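Local coordinates for neurotrypsin (Mus musculus, PDB 6H8M), which is a secreted multidomain serine protease with a role in neuronal plasticity, represented here by its third scavenger receptor cysteine-rich domain, at residues T29-W35 with C95-A101. Residues are numbered along the deposited sequence; the frame is centred on the assembly and turned at random.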
# COMPACT_ATOMS: atom_id res chain seq x y z
N THR A 29 5.10 -6.29 -3.12
CA THR A 29 4.90 -5.12 -2.25
C THR A 29 4.79 -3.86 -3.09
O THR A 29 4.86 -3.90 -4.30
CB THR A 29 6.03 -5.04 -1.22
OG1 THR A 29 7.30 -5.03 -1.90
CG2 THR A 29 6.05 -6.30 -0.40
N ILE A 30 4.62 -2.74 -2.38
CA ILE A 30 4.53 -1.42 -2.94
C ILE A 30 5.57 -0.53 -2.27
O ILE A 30 5.68 -0.47 -1.03
CB ILE A 30 3.13 -0.85 -2.71
CG1 ILE A 30 2.06 -1.77 -3.26
CG2 ILE A 30 3.01 0.56 -3.23
CD1 ILE A 30 0.66 -1.16 -3.12
N CYS A 31 6.36 0.19 -3.07
CA CYS A 31 7.37 1.14 -2.58
C CYS A 31 6.69 2.36 -1.92
O CYS A 31 5.70 2.85 -2.40
CB CYS A 31 8.26 1.61 -3.73
SG CYS A 31 9.63 2.63 -3.16
N ASP A 32 7.30 2.89 -0.85
CA ASP A 32 6.69 3.97 -0.08
C ASP A 32 7.00 5.35 -0.67
O ASP A 32 6.63 6.33 -0.06
CB ASP A 32 7.10 3.90 1.40
CG ASP A 32 8.58 4.24 1.64
OD1 ASP A 32 9.30 4.50 0.65
OD2 ASP A 32 9.02 4.16 2.79
N ASP A 33 7.72 5.43 -1.82
CA ASP A 33 8.07 6.69 -2.40
C ASP A 33 6.76 7.38 -2.79
O ASP A 33 5.95 6.84 -3.59
CB ASP A 33 8.95 6.47 -3.64
CG ASP A 33 9.61 7.79 -4.00
OD1 ASP A 33 10.32 8.35 -3.12
OD2 ASP A 33 9.25 8.32 -5.03
N GLY A 34 6.52 8.54 -2.20
CA GLY A 34 5.27 9.25 -2.47
C GLY A 34 4.04 8.66 -1.76
O GLY A 34 2.95 9.08 -2.10
N TRP A 35 4.20 7.69 -0.84
CA TRP A 35 3.08 7.03 -0.21
C TRP A 35 2.61 7.90 0.98
O TRP A 35 3.42 8.27 1.80
CB TRP A 35 3.48 5.60 0.25
CG TRP A 35 2.40 4.73 0.81
CD1 TRP A 35 2.16 4.48 2.14
CD2 TRP A 35 1.51 3.85 0.08
NE1 TRP A 35 1.12 3.59 2.24
CE2 TRP A 35 0.71 3.19 1.01
CE3 TRP A 35 1.29 3.63 -1.28
CZ2 TRP A 35 -0.26 2.26 0.65
CZ3 TRP A 35 0.32 2.74 -1.65
CH2 TRP A 35 -0.49 2.10 -0.70
N CYS A 95 13.93 0.92 -5.84
CA CYS A 95 13.30 0.65 -4.54
C CYS A 95 13.80 -0.67 -3.94
O CYS A 95 14.11 -1.56 -4.65
CB CYS A 95 11.77 0.64 -4.66
SG CYS A 95 11.08 2.31 -4.73
N ARG A 96 13.81 -0.80 -2.60
CA ARG A 96 14.23 -2.00 -1.87
C ARG A 96 13.11 -2.31 -0.88
O ARG A 96 12.26 -1.41 -0.63
CB ARG A 96 15.55 -1.81 -1.11
CG ARG A 96 16.75 -1.38 -1.96
CD ARG A 96 18.12 -1.51 -1.28
NE ARG A 96 18.45 -2.93 -1.16
CZ ARG A 96 19.67 -3.48 -1.20
NH1 ARG A 96 20.75 -2.74 -1.39
NH2 ARG A 96 19.79 -4.78 -1.04
N HIS A 97 13.10 -3.53 -0.34
CA HIS A 97 12.03 -3.95 0.58
C HIS A 97 12.04 -3.15 1.89
O HIS A 97 11.03 -3.08 2.61
CB HIS A 97 12.05 -5.47 0.79
CG HIS A 97 11.43 -6.24 -0.33
ND1 HIS A 97 10.06 -6.18 -0.58
CD2 HIS A 97 11.97 -7.06 -1.26
CE1 HIS A 97 9.80 -6.95 -1.64
NE2 HIS A 97 10.94 -7.51 -2.06
N SER A 98 13.16 -2.53 2.21
CA SER A 98 13.27 -1.62 3.35
C SER A 98 12.33 -0.41 3.21
O SER A 98 12.11 0.25 4.19
CB SER A 98 14.70 -1.24 3.55
OG SER A 98 15.21 -0.60 2.41
N GLU A 99 11.77 -0.15 2.02
CA GLU A 99 10.87 0.98 1.73
C GLU A 99 9.42 0.50 1.50
O GLU A 99 8.56 1.28 1.05
CB GLU A 99 11.37 1.73 0.49
CG GLU A 99 12.75 2.36 0.67
CD GLU A 99 13.44 2.67 -0.66
OE1 GLU A 99 13.92 1.74 -1.30
OE2 GLU A 99 13.44 3.84 -1.06
N ASP A 100 9.11 -0.74 1.88
CA ASP A 100 7.77 -1.29 1.66
C ASP A 100 6.72 -0.47 2.40
O ASP A 100 6.92 -0.09 3.59
CB ASP A 100 7.68 -2.76 2.07
CG ASP A 100 8.32 -3.72 1.06
OD1 ASP A 100 8.59 -3.31 -0.11
OD2 ASP A 100 8.51 -4.89 1.43
N ALA A 101 5.59 -0.22 1.73
CA ALA A 101 4.52 0.62 2.26
C ALA A 101 3.53 -0.22 3.09
O ALA A 101 3.33 -1.41 2.79
CB ALA A 101 3.80 1.23 1.06
O HOH W 1 4.25 -2.94 0.57
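Cys-31 and Asp-100 face each other in a single beta bridge: Ala-101 N donates to Ile-30 O (2.8 Å), and Asp-32 N makes a weak bond to Glu-99 O. A water bridges Ile-30 N and Ala-101 O. Beside the bridge the disulfide Cys-31–Cys-95, left-handed with chi3 -71°, ties the end of strand 26-30 to the loop ahead of strand 102-105. Cysteine suits position 31 because only another thiol can bond covalently to Cys-95; chi1 of -173° swings SG toward that partner although CB points away overall. Near the strand end, Thr-29 OG1 donates to Asp-100 OD1 (2.8 Å), coming from above the carboxylate plane, while its methyl CG2 rests 3.4 Å from Asp-100 OD2. That second oxygen uses its syn lone pair for His-97 ND1 (2.8 Å), lies nearly in the plane of the imidazole, and also accepts from Gly-64 N; the imidazole is anchored at its far end by NE2 to Gly-66 O. Asparagine in place of Asp-100 would probably leave either Thr-29 or His-97 facing an amide NH2 and deprive the imidazole of its charged mate. Alanine fits position 101 because its small CB can sit squarely over the five-membered ring of Trp-35, 3.5 Å from the centroid in a CH-pi contact, while Trp-35 NE1 bonds to Gly-102 O. The side chains of Asp-32 and Glu-99 cross at about a right angle, Asp-32 OD1 packing on Glu-99 CB (3.5 Å); the two acids probably repel mildly, and Asp-32 OD2 accepts from Met-58 N. Covalent link, backbone pairing, apolar packing and polar bonds thus join distant parts of the SRCR domain, and the donors round the buried Asp-100 carboxylate probably favour its ionised form.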